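Local coordinates for protein putative histidinol-phosphate aminotransferase (Erwinia carotovora atroseptica, PDB 3LY1) that binds pyridoxal 5'-phosphate and probably works as a transaminase of the histidinol-phosphate aminotransferase type, at residues A[340-343]-A[344-348]; A[271-274]-A[275-279]; A[49-52]-A[53-56]; A[104-107]-A[108-112]; A[119-122]-A[123-127]. All coordinates share one frame; numbering follows the deposited sequence. Where two conformers were deposited one is given.

Contact 1 of 5, residues A[340-343]-A[344-348]; sequences WVAD and TMREF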
loop_
_atom_site.group_PDB
_atom_site.type_symbol
_atom_site.label_atom_id
_atom_site.label_comp_id
_atom_site.label_asym_id
_atom_site.label_seq_id
_atom_site.Cartn_x
_atom_site.Cartn_y
_atom_site.Cartn_z
ATOM N N TRP A 340 -25.089 22.466 13.020
ATOM C CA TRP A 340 -25.332 23.297 11.863
ATOM C C TRP A 340 -26.076 22.498 10.772
ATOM O O TRP A 340 -27.038 23.007 10.120
ATOM C CB TRP A 340 -24.002 23.823 11.336
ATOM C CG TRP A 340 -24.159 24.943 10.429
ATOM C CD1 TRP A 340 -24.190 26.279 10.760
ATOM C CD2 TRP A 340 -24.337 24.869 9.027
ATOM N NE1 TRP A 340 -24.364 27.028 9.627
ATOM C CE2 TRP A 340 -24.457 26.184 8.551
ATOM C CE3 TRP A 340 -24.402 23.815 8.121
ATOM C CZ2 TRP A 340 -24.652 26.477 7.194
ATOM C CZ3 TRP A 340 -24.590 24.104 6.761
ATOM C CH2 TRP A 340 -24.711 25.430 6.317
ATOM N N VAL A 341 -25.662 21.239 10.600
ATOM C CA VAL A 341 -26.316 20.395 9.604
ATOM C C VAL A 341 -27.779 20.133 9.998
ATOM O O VAL A 341 -28.680 20.251 9.140
ATOM C CB VAL A 341 -25.572 19.053 9.325
ATOM C CG1 VAL A 341 -26.414 18.134 8.420
ATOM C CG2 VAL A 341 -24.232 19.337 8.639
ATOM N N ALA A 342 -27.988 19.736 11.252
ATOM C CA ALA A 342 -29.307 19.492 11.812
ATOM C C ALA A 342 -30.219 20.705 11.626
ATOM O O ALA A 342 -31.353 20.578 11.184
ATOM C CB ALA A 342 -29.218 19.138 13.304
ATOM N N ASP A 343 -29.728 21.901 11.941
ATOM C CA ASP A 343 -30.560 23.052 11.720
ATOM C C ASP A 343 -30.805 23.344 10.230
ATOM O O ASP A 343 -31.878 23.822 9.895
ATOM C CB ASP A 343 -30.013 24.241 12.450
ATOM C CG ASP A 343 -30.121 24.075 13.946
ATOM O OD1 ASP A 343 -31.112 23.443 14.392
ATOM O OD2 ASP A 343 -29.219 24.559 14.647
ATOM N N THR A 344 -29.837 23.053 9.347
ATOM C CA THR A 344 -30.047 23.173 7.899
ATOM C C THR A 344 -31.169 22.208 7.435
ATOM O O THR A 344 -32.036 22.555 6.617
ATOM C CB THR A 344 -28.728 22.937 7.116
ATOM O OG1 THR A 344 -27.760 23.916 7.520
ATOM C CG2 THR A 344 -28.934 23.068 5.621
HETATM N N MSE A 345 -31.151 20.994 7.965
HETATM C CA MSE A 345 -32.209 20.039 7.704
HETATM C C MSE A 345 -33.602 20.592 8.122
HETATM O O MSE A 345 -34.553 20.539 7.332
HETATM C CB MSE A 345 -31.899 18.734 8.444
HETATM C CG MSE A 345 -30.669 18.034 7.935
HETATM SE SE MSE A 345 -30.161 16.545 9.079
HETATM C CE MSE A 345 -31.733 15.424 8.918
ATOM N N ARG A 346 -33.698 21.190 9.322
ATOM C CA ARG A 346 -34.954 21.798 9.762
ATOM C C ARG A 346 -35.407 22.877 8.810
ATOM O O ARG A 346 -36.601 22.985 8.519
ATOM C CB ARG A 346 -34.849 22.340 11.193
ATOM C CG ARG A 346 -34.751 21.243 12.221
ATOM C CD ARG A 346 -34.439 21.830 13.633
ATOM N NE ARG A 346 -34.369 20.762 14.626
ATOM C CZ ARG A 346 -33.250 20.238 15.121
ATOM N NH1 ARG A 346 -32.051 20.719 14.782
ATOM N NH2 ARG A 346 -33.323 19.246 16.000
ATOM N N GLU A 347 -34.456 23.654 8.294
ATOM C CA GLU A 347 -34.773 24.719 7.350
ATOM C C GLU A 347 -35.194 24.161 5.989
ATOM O O GLU A 347 -36.095 24.728 5.332
ATOM C CB GLU A 347 -33.588 25.663 7.162
ATOM C CG GLU A 347 -33.287 26.540 8.365
ATOM C CD GLU A 347 -34.418 27.506 8.672
ATOM O OE1 GLU A 347 -34.676 28.419 7.842
ATOM O OE2 GLU A 347 -35.059 27.332 9.733
ATOM N N PHE A 348 -34.532 23.084 5.552
ATOM C CA PHE A 348 -34.907 22.380 4.331
ATOM C C PHE A 348 -36.365 21.920 4.425
ATOM O O PHE A 348 -37.120 22.023 3.427
ATOM C CB PHE A 348 -34.042 21.139 4.087
ATOM C CG PHE A 348 -32.773 21.376 3.293
ATOM C CD1 PHE A 348 -32.043 22.536 3.407
ATOM C CD2 PHE A 348 -32.291 20.378 2.456
ATOM C CE1 PHE A 348 -30.850 22.715 2.701
ATOM C CE2 PHE A 348 -31.099 20.544 1.743
ATOM C CZ PHE A 348 -30.377 21.714 1.868
HETATM O O HOH W 1 -33.301 25.632 11.685
#

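Contact 2 of 5, residues A[271-274]-A[275-279]; sequences VSRQ and ILLKA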
loop_
_atom_site.group_PDB
_atom_site.type_symbol
_atom_site.label_atom_id
_atom_site.label_comp_id
_atom_site.label_asym_id
_atom_site.label_seq_id
_atom_site.Cartn_x
_atom_site.Cartn_y
_atom_site.Cartn_z
ATOM N N VAL A 271 -21.851 12.160 20.978
ATOM C CA VAL A 271 -22.511 13.449 21.058
ATOM C C VAL A 271 -23.059 13.855 19.675
ATOM O O VAL A 271 -24.192 14.306 19.583
ATOM C CB VAL A 271 -21.569 14.539 21.598
ATOM C CG1 VAL A 271 -22.263 15.932 21.545
ATOM C CG2 VAL A 271 -21.083 14.180 23.045
ATOM N N SER A 272 -22.238 13.722 18.630
ATOM C CA SER A 272 -22.650 14.097 17.290
ATOM C C SER A 272 -23.857 13.277 16.835
ATOM O O SER A 272 -24.769 13.818 16.211
ATOM C CB SER A 272 -21.505 13.942 16.291
ATOM O OG SER A 272 -20.529 14.946 16.542
ATOM N N ARG A 273 -23.846 11.969 17.144
ATOM C CA ARG A 273 -24.941 11.078 16.789
ATOM C C ARG A 273 -26.274 11.582 17.350
ATOM O O ARG A 273 -27.246 11.687 16.606
ATOM C CB ARG A 273 -24.707 9.660 17.313
ATOM C CG ARG A 273 -25.741 8.656 16.797
ATOM C CD ARG A 273 -25.601 7.271 17.427
ATOM N NE ARG A 273 -24.387 6.533 17.047
ATOM C CZ ARG A 273 -23.345 6.310 17.848
ATOM N NH1 ARG A 273 -23.304 6.788 19.082
ATOM N NH2 ARG A 273 -22.316 5.617 17.406
ATOM N N GLN A 274 -26.309 11.885 18.644
ATOM C CA GLN A 274 -27.553 12.335 19.260
ATOM C C GLN A 274 -28.084 13.654 18.646
ATOM O O GLN A 274 -29.298 13.836 18.545
ATOM C CB GLN A 274 -27.391 12.421 20.780
ATOM C CG GLN A 274 -27.066 11.053 21.424
ATOM C CD GLN A 274 -28.127 9.994 21.136
ATOM O OE1 GLN A 274 -29.292 10.171 21.476
ATOM N NE2 GLN A 274 -27.730 8.900 20.493
ATOM N N ILE A 275 -27.195 14.535 18.212
ATOM C CA ILE A 275 -27.638 15.755 17.546
ATOM C C ILE A 275 -28.365 15.454 16.241
ATOM O O ILE A 275 -29.414 16.022 15.963
ATOM C CB ILE A 275 -26.467 16.700 17.263
ATOM C CG1 ILE A 275 -25.928 17.218 18.595
ATOM C CG2 ILE A 275 -26.897 17.905 16.374
ATOM C CD1 ILE A 275 -24.599 17.965 18.464
ATOM N N LEU A 276 -27.803 14.561 15.439
ATOM C CA LEU A 276 -28.461 14.160 14.205
ATOM C C LEU A 276 -29.786 13.420 14.455
ATOM O O LEU A 276 -30.790 13.711 13.768
ATOM C CB LEU A 276 -27.510 13.351 13.333
ATOM C CG LEU A 276 -28.105 12.863 12.004
ATOM C CD1 LEU A 276 -28.608 14.005 11.107
ATOM C CD2 LEU A 276 -27.016 12.066 11.313
ATOM N N LEU A 277 -29.787 12.491 15.422
ATOM C CA LEU A 277 -30.978 11.681 15.747
ATOM C C LEU A 277 -32.131 12.573 16.247
ATOM O O LEU A 277 -33.279 12.352 15.850
ATOM C CB LEU A 277 -30.667 10.558 16.757
ATOM C CG LEU A 277 -29.644 9.470 16.337
ATOM C CD1 LEU A 277 -29.669 8.241 17.278
ATOM C CD2 LEU A 277 -29.849 9.030 14.869
ATOM N N LYS A 278 -31.809 13.588 17.046
ATOM C CA LYS A 278 -32.798 14.567 17.519
ATOM C C LYS A 278 -33.483 15.232 16.325
ATOM O O LYS A 278 -34.699 15.340 16.290
ATOM C CB LYS A 278 -32.136 15.633 18.417
ATOM C CG LYS A 278 -33.119 16.529 19.198
ATOM C CD LYS A 278 -32.405 17.605 20.037
ATOM C CE LYS A 278 -33.302 18.812 20.363
ATOM N NZ LYS A 278 -34.549 18.415 21.066
ATOM N N ALA A 279 -32.695 15.677 15.334
ATOM C CA ALA A 279 -33.259 16.276 14.098
ATOM C C ALA A 279 -34.152 15.302 13.304
ATOM O O ALA A 279 -35.232 15.691 12.844
ATOM C CB ALA A 279 -32.151 16.879 13.195
#

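Contact 3 of 5, residues A[49-52]-A[53-56]; sequences AKNE and ILML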
loop_
_atom_site.group_PDB
_atom_site.type_symbol
_atom_site.label_atom_id
_atom_site.label_comp_id
_atom_site.label_asym_id
_atom_site.label_seq_id
_atom_site.Cartn_x
_atom_site.Cartn_y
_atom_site.Cartn_z
ATOM N N ALA A 49 10.919 1.772 6.973
ATOM C CA ALA A 49 10.578 1.616 8.381
ATOM C C ALA A 49 10.609 0.151 8.815
ATOM O O ALA A 49 9.684 -0.304 9.508
ATOM C CB ALA A 49 9.180 2.224 8.673
ATOM N N LYS A 50 11.690 -0.557 8.500
ATOM C CA LYS A 50 11.771 -2.009 8.723
ATOM C C LYS A 50 11.606 -2.470 10.173
ATOM O O LYS A 50 10.683 -3.242 10.472
ATOM C CB LYS A 50 13.074 -2.554 8.135
ATOM C CG LYS A 50 12.999 -2.615 6.604
ATOM C CD LYS A 50 14.353 -2.923 5.980
ATOM C CE LYS A 50 14.323 -3.056 4.435
ATOM N NZ LYS A 50 13.802 -4.361 4.012
ATOM N N ASN A 51 12.452 -1.989 11.082
ATOM C CA ASN A 51 12.307 -2.398 12.472
ATOM C C ASN A 51 11.022 -1.905 13.156
ATOM O O ASN A 51 10.443 -2.598 14.004
ATOM C CB ASN A 51 13.499 -1.948 13.301
ATOM C CG ASN A 51 13.494 -2.580 14.663
ATOM O OD1 ASN A 51 13.654 -3.803 14.793
ATOM N ND2 ASN A 51 13.244 -1.781 15.677
ATOM N N GLU A 52 10.575 -0.719 12.763
ATOM C CA GLU A 52 9.376 -0.103 13.327
ATOM C C GLU A 52 8.142 -0.920 12.951
ATOM O O GLU A 52 7.219 -1.052 13.754
ATOM C CB GLU A 52 9.251 1.352 12.837
ATOM C CG GLU A 52 10.346 2.330 13.386
ATOM C CD GLU A 52 11.725 2.253 12.676
ATOM O OE1 GLU A 52 11.866 1.618 11.620
ATOM O OE2 GLU A 52 12.698 2.855 13.198
ATOM N N ILE A 53 8.135 -1.443 11.724
ATOM C CA ILE A 53 7.063 -2.339 11.243
ATOM C C ILE A 53 7.028 -3.638 12.047
ATOM O O ILE A 53 5.957 -4.139 12.387
ATOM C CB ILE A 53 7.198 -2.584 9.764
ATOM C CG1 ILE A 53 6.719 -1.323 9.017
ATOM C CG2 ILE A 53 6.435 -3.888 9.295
ATOM C CD1 ILE A 53 7.131 -1.257 7.515
ATOM N N LEU A 54 8.199 -4.183 12.353
ATOM C CA LEU A 54 8.285 -5.344 13.248
ATOM C C LEU A 54 7.687 -5.011 14.616
ATOM O O LEU A 54 6.878 -5.773 15.140
ATOM C CB LEU A 54 9.737 -5.885 13.347
ATOM C CG LEU A 54 10.340 -6.536 12.089
ATOM C CD1 LEU A 54 11.800 -6.946 12.332
ATOM C CD2 LEU A 54 9.565 -7.764 11.660
HETATM N N MSE A 55 8.041 -3.861 15.189
HETATM C CA MSE A 55 7.505 -3.473 16.477
HETATM C C MSE A 55 5.974 -3.297 16.484
HETATM O O MSE A 55 5.291 -3.704 17.448
HETATM C CB MSE A 55 8.174 -2.176 16.959
HETATM C CG MSE A 55 9.691 -2.254 17.077
HETATM SE SE MSE A 55 10.351 -3.498 18.420
HETATM C CE MSE A 55 11.037 -4.931 17.280
ATOM N N LEU A 56 5.435 -2.656 15.462
ATOM C CA LEU A 56 3.969 -2.476 15.329
ATOM C C LEU A 56 3.261 -3.831 15.218
ATOM O O LEU A 56 2.243 -4.051 15.853
ATOM C CB LEU A 56 3.619 -1.600 14.117
ATOM C CG LEU A 56 2.143 -1.256 13.875
ATOM C CD1 LEU A 56 1.504 -0.643 15.137
ATOM C CD2 LEU A 56 2.000 -0.348 12.664
#

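Contact 4 of 5, residues A[104-107]-A[108-112]; sequences DGEH and FAKIA. With EDO (1,2-ethanediol), chain G; EDO (1,2-ethanediol), chain J.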
loop_
_atom_site.group_PDB
_atom_site.type_symbol
_atom_site.label_atom_id
_atom_site.label_comp_id
_atom_site.label_asym_id
_atom_site.label_seq_id
_atom_site.Cartn_x
_atom_site.Cartn_y
_atom_site.Cartn_z
ATOM N N ASP A 104 -16.385 -3.573 -1.555
ATOM C CA ASP A 104 -15.046 -4.075 -1.935
ATOM C C ASP A 104 -14.964 -5.570 -2.028
ATOM O O ASP A 104 -14.214 -6.066 -2.821
ATOM C CB ASP A 104 -13.960 -3.598 -0.979
ATOM C CG ASP A 104 -13.526 -2.159 -1.242
ATOM O OD1 ASP A 104 -14.215 -1.432 -1.990
ATOM O OD2 ASP A 104 -12.473 -1.762 -0.694
ATOM N N GLY A 105 -15.697 -6.303 -1.194
ATOM C CA GLY A 105 -15.678 -7.746 -1.288
ATOM C C GLY A 105 -16.178 -8.221 -2.657
ATOM O O GLY A 105 -15.496 -8.980 -3.338
ATOM N N GLU A 106 -17.361 -7.759 -3.048
ATOM C CA GLU A 106 -17.927 -8.073 -4.357
ATOM C C GLU A 106 -16.965 -7.692 -5.524
ATOM O O GLU A 106 -16.805 -8.453 -6.509
ATOM C CB GLU A 106 -19.296 -7.391 -4.501
ATOM C CG GLU A 106 -19.792 -7.275 -5.887
ATOM C CD GLU A 106 -21.226 -6.759 -5.969
ATOM O OE1 GLU A 106 -21.670 -6.002 -5.088
ATOM O OE2 GLU A 106 -21.897 -7.093 -6.947
ATOM N N HIS A 107 -16.392 -6.505 -5.414
ATOM C CA HIS A 107 -15.473 -5.945 -6.403
ATOM C C HIS A 107 -14.306 -6.888 -6.681
ATOM O O HIS A 107 -14.033 -7.218 -7.857
ATOM C CB HIS A 107 -14.969 -4.571 -5.922
ATOM C CG HIS A 107 -13.879 -3.982 -6.763
ATOM N ND1 HIS A 107 -14.123 -3.253 -7.904
ATOM C CD2 HIS A 107 -12.528 -3.962 -6.588
ATOM C CE1 HIS A 107 -12.972 -2.866 -8.431
ATOM N NE2 HIS A 107 -11.990 -3.280 -7.652
ATOM N N PHE A 108 -13.601 -7.308 -5.622
ATOM C CA PHE A 108 -12.463 -8.205 -5.774
ATOM C C PHE A 108 -12.928 -9.616 -6.112
ATOM O O PHE A 108 -12.230 -10.369 -6.831
ATOM C CB PHE A 108 -11.549 -8.165 -4.528
ATOM C CG PHE A 108 -10.916 -6.813 -4.285
ATOM C CD1 PHE A 108 -10.037 -6.259 -5.209
ATOM C CD2 PHE A 108 -11.211 -6.091 -3.158
ATOM C CE1 PHE A 108 -9.507 -4.994 -5.008
ATOM C CE2 PHE A 108 -10.645 -4.847 -2.957
ATOM C CZ PHE A 108 -9.805 -4.315 -3.891
ATOM N N ALA A 109 -14.132 -9.983 -5.664
ATOM C CA ALA A 109 -14.668 -11.302 -6.024
ATOM C C ALA A 109 -14.950 -11.428 -7.518
ATOM O O ALA A 109 -14.650 -12.469 -8.163
ATOM C CB ALA A 109 -15.937 -11.652 -5.158
ATOM N N LYS A 110 -15.501 -10.371 -8.083
ATOM C CA LYS A 110 -15.729 -10.284 -9.520
ATOM C C LYS A 110 -14.431 -10.316 -10.355
ATOM O O LYS A 110 -14.381 -10.984 -11.366
ATOM C CB LYS A 110 -16.526 -9.047 -9.847
ATOM C CG LYS A 110 -17.984 -9.159 -9.431
ATOM C CD LYS A 110 -18.883 -8.205 -10.262
ATOM C CE LYS A 110 -19.012 -6.857 -9.635
ATOM N NZ LYS A 110 -19.608 -5.809 -10.593
ATOM N N ILE A 111 -13.407 -9.596 -9.925
ATOM C CA ILE A 111 -12.073 -9.657 -10.545
ATOM C C ILE A 111 -11.556 -11.094 -10.566
ATOM O O ILE A 111 -11.050 -11.563 -11.587
ATOM C CB ILE A 111 -11.103 -8.649 -9.844
ATOM C CG1 ILE A 111 -11.485 -7.209 -10.228
ATOM C CG2 ILE A 111 -9.647 -8.946 -10.172
ATOM C CD1 ILE A 111 -11.078 -6.158 -9.213
ATOM N N ALA A 112 -11.774 -11.831 -9.470
ATOM C CA ALA A 112 -11.397 -13.235 -9.380
ATOM C C ALA A 112 -12.299 -14.201 -10.186
ATOM O O ALA A 112 -12.005 -15.413 -10.314
ATOM C CB ALA A 112 -11.312 -13.654 -7.873
HETATM C C1 EDO G . -22.317 -5.025 -1.742
HETATM O O1 EDO G . -21.390 -5.630 -2.658
HETATM C C2 EDO G . -22.885 -3.665 -2.198
HETATM O O2 EDO G . -24.159 -3.391 -1.527
HETATM C C1 EDO J . -16.933 -2.110 -9.193
HETATM O O1 EDO J . -16.710 -1.110 -10.199
HETATM C C2 EDO J . -16.389 -3.469 -9.645
HETATM O O2 EDO J . -17.295 -4.188 -10.496
#

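Contact 5 of 5, residues A[119-122]-A[123-127]; sequences VKML and DNWAF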
loop_
_atom_site.group_PDB
_atom_site.type_symbol
_atom_site.label_atom_id
_atom_site.label_comp_id
_atom_site.label_asym_id
_atom_site.label_seq_id
_atom_site.Cartn_x
_atom_site.Cartn_y
_atom_site.Cartn_z
ATOM N N VAL A 119 -27.665 -12.076 -0.524
ATOM C CA VAL A 119 -28.830 -12.463 0.237
ATOM C C VAL A 119 -29.593 -11.210 0.661
ATOM O O VAL A 119 -29.047 -10.304 1.315
ATOM C CB VAL A 119 -28.429 -13.294 1.485
ATOM C CG1 VAL A 119 -29.667 -13.636 2.328
ATOM C CG2 VAL A 119 -27.652 -14.542 1.046
ATOM N N LYS A 120 -30.861 -11.169 0.268
ATOM C CA LYS A 120 -31.725 -10.018 0.532
ATOM C C LYS A 120 -31.707 -9.676 2.021
ATOM O O LYS A 120 -31.633 -10.561 2.859
ATOM C CB LYS A 120 -33.138 -10.315 0.026
ATOM C CG LYS A 120 -34.105 -9.133 0.055
ATOM C CD LYS A 120 -35.525 -9.553 -0.380
ATOM C CE LYS A 120 -36.478 -8.339 -0.427
ATOM N NZ LYS A 120 -37.353 -8.400 -1.651
HETATM N N MSE A 121 -31.713 -8.392 2.350
HETATM C CA MSE A 121 -31.803 -7.976 3.743
HETATM C C MSE A 121 -33.191 -8.329 4.323
HETATM O O MSE A 121 -34.175 -8.464 3.573
HETATM C CB MSE A 121 -31.608 -6.465 3.893
HETATM C CG MSE A 121 -30.322 -5.910 3.258
HETATM SE SE MSE A 121 -28.681 -6.849 3.660
HETATM C CE MSE A 121 -28.157 -5.851 5.224
ATOM N N LEU A 122 -33.255 -8.510 5.637
ATOM C CA LEU A 122 -34.537 -8.691 6.321
ATOM C C LEU A 122 -35.296 -7.382 6.258
ATOM O O LEU A 122 -34.711 -6.343 5.931
ATOM C CB LEU A 122 -34.361 -9.168 7.780
ATOM C CG LEU A 122 -33.780 -10.590 7.877
ATOM C CD1 LEU A 122 -33.635 -11.003 9.314
ATOM C CD2 LEU A 122 -34.603 -11.636 7.094
ATOM N N ASP A 123 -36.591 -7.452 6.585
ATOM C CA ASP A 123 -37.507 -6.304 6.486
ATOM C C ASP A 123 -37.144 -5.172 7.422
ATOM O O ASP A 123 -37.744 -4.102 7.320
ATOM C CB ASP A 123 -39.005 -6.708 6.687
ATOM C CG ASP A 123 -39.311 -7.272 8.098
ATOM O OD1 ASP A 123 -38.556 -6.974 9.066
ATOM O OD2 ASP A 123 -40.329 -8.008 8.244
ATOM N N ASN A 124 -36.180 -5.380 8.318
ATOM C CA ASN A 124 -35.653 -4.261 9.117
ATOM C C ASN A 124 -34.234 -3.821 8.743
ATOM O O ASN A 124 -33.577 -3.091 9.510
ATOM C CB ASN A 124 -35.791 -4.573 10.629
ATOM C CG ASN A 124 -34.950 -5.773 11.070
ATOM O OD1 ASN A 124 -34.711 -6.698 10.296
ATOM N ND2 ASN A 124 -34.500 -5.751 12.312
ATOM N N TRP A 125 -33.785 -4.222 7.543
ATOM C CA TRP A 125 -32.437 -3.943 6.958
ATOM C C TRP A 125 -31.258 -4.700 7.628
ATOM O O TRP A 125 -30.096 -4.444 7.335
ATOM C CB TRP A 125 -32.111 -2.447 6.809
ATOM C CG TRP A 125 -32.827 -1.662 5.647
ATOM C CD1 TRP A 125 -33.687 -0.616 5.813
ATOM C CD2 TRP A 125 -32.714 -1.848 4.201
ATOM N NE1 TRP A 125 -34.124 -0.148 4.588
ATOM C CE2 TRP A 125 -33.554 -0.883 3.587
ATOM C CE3 TRP A 125 -32.032 -2.754 3.378
ATOM C CZ2 TRP A 125 -33.718 -0.791 2.190
ATOM C CZ3 TRP A 125 -32.198 -2.663 1.981
ATOM C CH2 TRP A 125 -33.039 -1.692 1.411
ATOM N N ALA A 126 -31.585 -5.610 8.533
ATOM C CA ALA A 126 -30.599 -6.444 9.211
ATOM C C ALA A 126 -30.183 -7.572 8.271
ATOM O O ALA A 126 -30.894 -7.908 7.318
ATOM C CB ALA A 126 -31.170 -7.016 10.523
ATOM N N PHE A 127 -29.036 -8.160 8.566
ATOM C CA PHE A 127 -28.542 -9.298 7.849
ATOM C C PHE A 127 -29.533 -10.445 8.020
ATOM O O PHE A 127 -30.057 -10.629 9.101
ATOM C CB PHE A 127 -27.210 -9.759 8.430
ATOM C CG PHE A 127 -26.032 -8.887 8.112
ATOM C CD1 PHE A 127 -26.149 -7.689 7.441
ATOM C CD2 PHE A 127 -24.775 -9.272 8.563
ATOM C CE1 PHE A 127 -25.001 -6.927 7.184
ATOM C CE2 PHE A 127 -23.653 -8.503 8.317
ATOM C CZ PHE A 127 -23.768 -7.339 7.647
#

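Contact 1 of 5, residues A[340-343]-A[344-348]
Thr344 keeps OG1 beside its own backbone N (chi1 -60°), while Trp340 swings its indole to the side of its carbonyl carbon (chi1 -164°), and the two meet one turn apart on alpha-helix 335-350. The hydroxyl sits over one face of the indole, displaced toward the rim, with OG1 of Thr344 3.3 Å from CZ3 of Trp340. That same OG1 gives its hydrogen to Trp340 O at 2.8 Å. The carbonyl also accepts the helical bond from Thr344 N, at 2.9 Å, and the two donors arrive from opposite faces of its plane, so Trp340 O is held by two bonds, one from the hydroxyl and one from the main chain of the same residue. On another face, Val341 CG1 touches the selenium of selenomethionine Met345, whose side chain also packs on Leu276 of helix 259-283. Asp343 and Arg346, three residues apart, form a salt bridge. Arg346 runs extended from CG to NE; its NH2 forms a further salt bridge to Asp282, while Asp343 OD2 accepts a hydrogen bond from Gln339 NE2. The flat groups are turned 51° against each other, and Arg346 NH1 reaches Asp343 OD1 at 2.9 Å from above the carboxylate plane.

Contact 2 of 5, residues A[271-274]-A[275-279]
Arg273 and Leu277 lie side by side and point the same way, one turn apart in helix 259-283, and the contacts around them sort into three kinds. The first is aliphatic. Arg273 CG approaches Leu277 CD1 at 4.0 Å, so the methylene part of the arginine rather than its charged end does the touching. On another flank of the helix, Val271 CG1 and Ile275 CD1 form a looser pair at 4.4 Å. Leu276 and Leu277 both meet Val295 of strand 294-298. The second kind is the main-chain i to i+4 bonding. Leu277 N reaches Arg273 O at 2.9 Å, Lys278 N reaches Gln274 O at 2.9 Å, and Leu276 N follows to Ser272 O at 3.2 Å; the bond from Ile275 N to Val271 O is weak. The third kind is polar and reaches other parts of the chain. With CG anti to N (chi1 -172°) and a bend at chi3, the arginine carries its guanidinium off the helix to Asp270, Ser290 OG and the carbonyl of Gly292. Ser272 OG likewise bonds to Gly333 O. This is the amphipathic packing of a long helix in an alpha/beta domain, packed on helix 335-350 and on strand 294-298 of the small antiparallel sheet.

Contact 3 of 5, residues A[49-52]-A[53-56]
Ile53 folds back over Ala49 at the start of helix 50-63, and its atoms can be followed outward one by one. CB lies 3.4 Å from Ala49 O, already against the carbonyl that begins the helix. CG1, placed beside the backbone N by a chi1 of -75°, comes closer still, 3.2 Å from Ala49 O. The extended second torsion (chi2 165°) then carries CD1 alongside the same residue, 3.4 Å from Ala49 O and 4.2 Å from Ala49 CB. The aliphatic branch thus lines one flank of a peptide group whose oxygen is already engaged, because Ile53 N donates to Ala49 O at 2.9 Å. Further round the helix, Leu56 N repeats the pattern with Glu52 O at 2.9 Å. Ala49 occupies the N-cap position, where its methyl group offers no side-chain acceptor. Lys50 NZ bonds to a citrate, probably from the crystallisation liquor, and the side chain makes a cation-pi contact with Phe23 of the second subunit, next to Tyr48, a cofactor-binding residue whose pyridoxal phosphate is not bound to this chain. Across the two segments the directional bonds are main-chain ones; the bond from Ile53 N sets the spacing, and the apolar branch adds van der Waals contact, completed by Val249 of helix 246-255 and Leu73 of strand 71-74.

Contact 4 of 5, residues A[104-107]-A[108-112]
His107 and Phe108 are neighbours in sequence, yet their rings form a T-shaped pair, the different first torsions of the two residues (chi1 172° and -63°) bringing the edge of the imidazole over the face of the phenyl. The centroids are 4.8 Å apart and the planes meet at 81°, with His107 CD2 offset toward the rim of the Phe108 ring. Ile111 comes from the next turn and lays CD1 over a face of the imidazole, a CH-pi contact 3.8 Å from the centroid. Helix 104-111 is the crossover helix of the beta-alpha-beta unit formed with strands 94-98 and 115-119, and starts beside the cofactor, the Asp104 side chain being about 5 Å from the pyridoxal phosphate. The phenyl also packs on Ile85 of helix 76-88 and on Val239 of the second subunit. Glu106 and Lys110 run side by side, CG to CE 3.9 Å apart. Glu106 OE2 pairs with Lys118, and Lys110 NZ donates to an ethanediol, probably from the crystallisation liquor. With Glu106 OE2 and Lys110 NZ 4.5 Å apart, beyond a salt bridge, the two charges probably attract each other only weakly, while the close fit comes from the rings, the Ile111 methyl and the aliphatic parts of Glu106 and Lys110.

Contact 5 of 5, residues A[119-122]-A[123-127]
Met121 and Trp125 meet within a tight chain reversal in the loop after edge strand 115-119 and before helix 129-137. Selenomethionine Met121 turns its side chain toward the returning chain: CG touches the edge of the indole in its plane, 3.6 Å from Trp125 CE3, and the two side chains cross at about a right angle. Bends at chi2 and chi3 (-48° and -91°) then fold the tail over, so that CE ends 3.5 Å from Phe127 CD1, near the plane of that ring, and 3.2 Å from Trp125 O. The backbone that makes this possible is a type I beta turn from Leu122 to Trp125. Trp125 N donates to Leu122 O at 2.8 Å, and Leu122 N reaches Ala126 O at 3.0 Å. With Trp125 in a left-handed helical backbone conformation, the pair of bonds has the hallmarks of a type I turn followed by a G1 beta bulge. At the turn itself, Asn124 OD1 rests 3.5 Å from Leu122 CB. Outside the loop, Trp125 meets Trp327 edge-to-face, while Met121 and Phe127 both pack on Pro98, the last residue of the strand that pairs with 115-119.

Along the chain the order is contact 3, contact 4, contact 5, contact 2 and contact 1. Contacts 1 and 2 sit on helices 335-350 and 259-283, which touch directly: their centres are about 12 Å apart, and Ala342 CB lies 3.7 Å from Ala279 CB. Contact 4 precedes strand 115-119, an outer edge of the seven-stranded sheet, and contact 5 starts at its last residue; their centres are about 21 Å apart. Contact 3 borders strand 71-74 at the other edge of that sheet, and its centre is about 47 Å from that of contact 1. Of the five, contacts 3 and 4 lie at the dimer interface, whereas the helix pair of contacts 1 and 2 packs within its own chain.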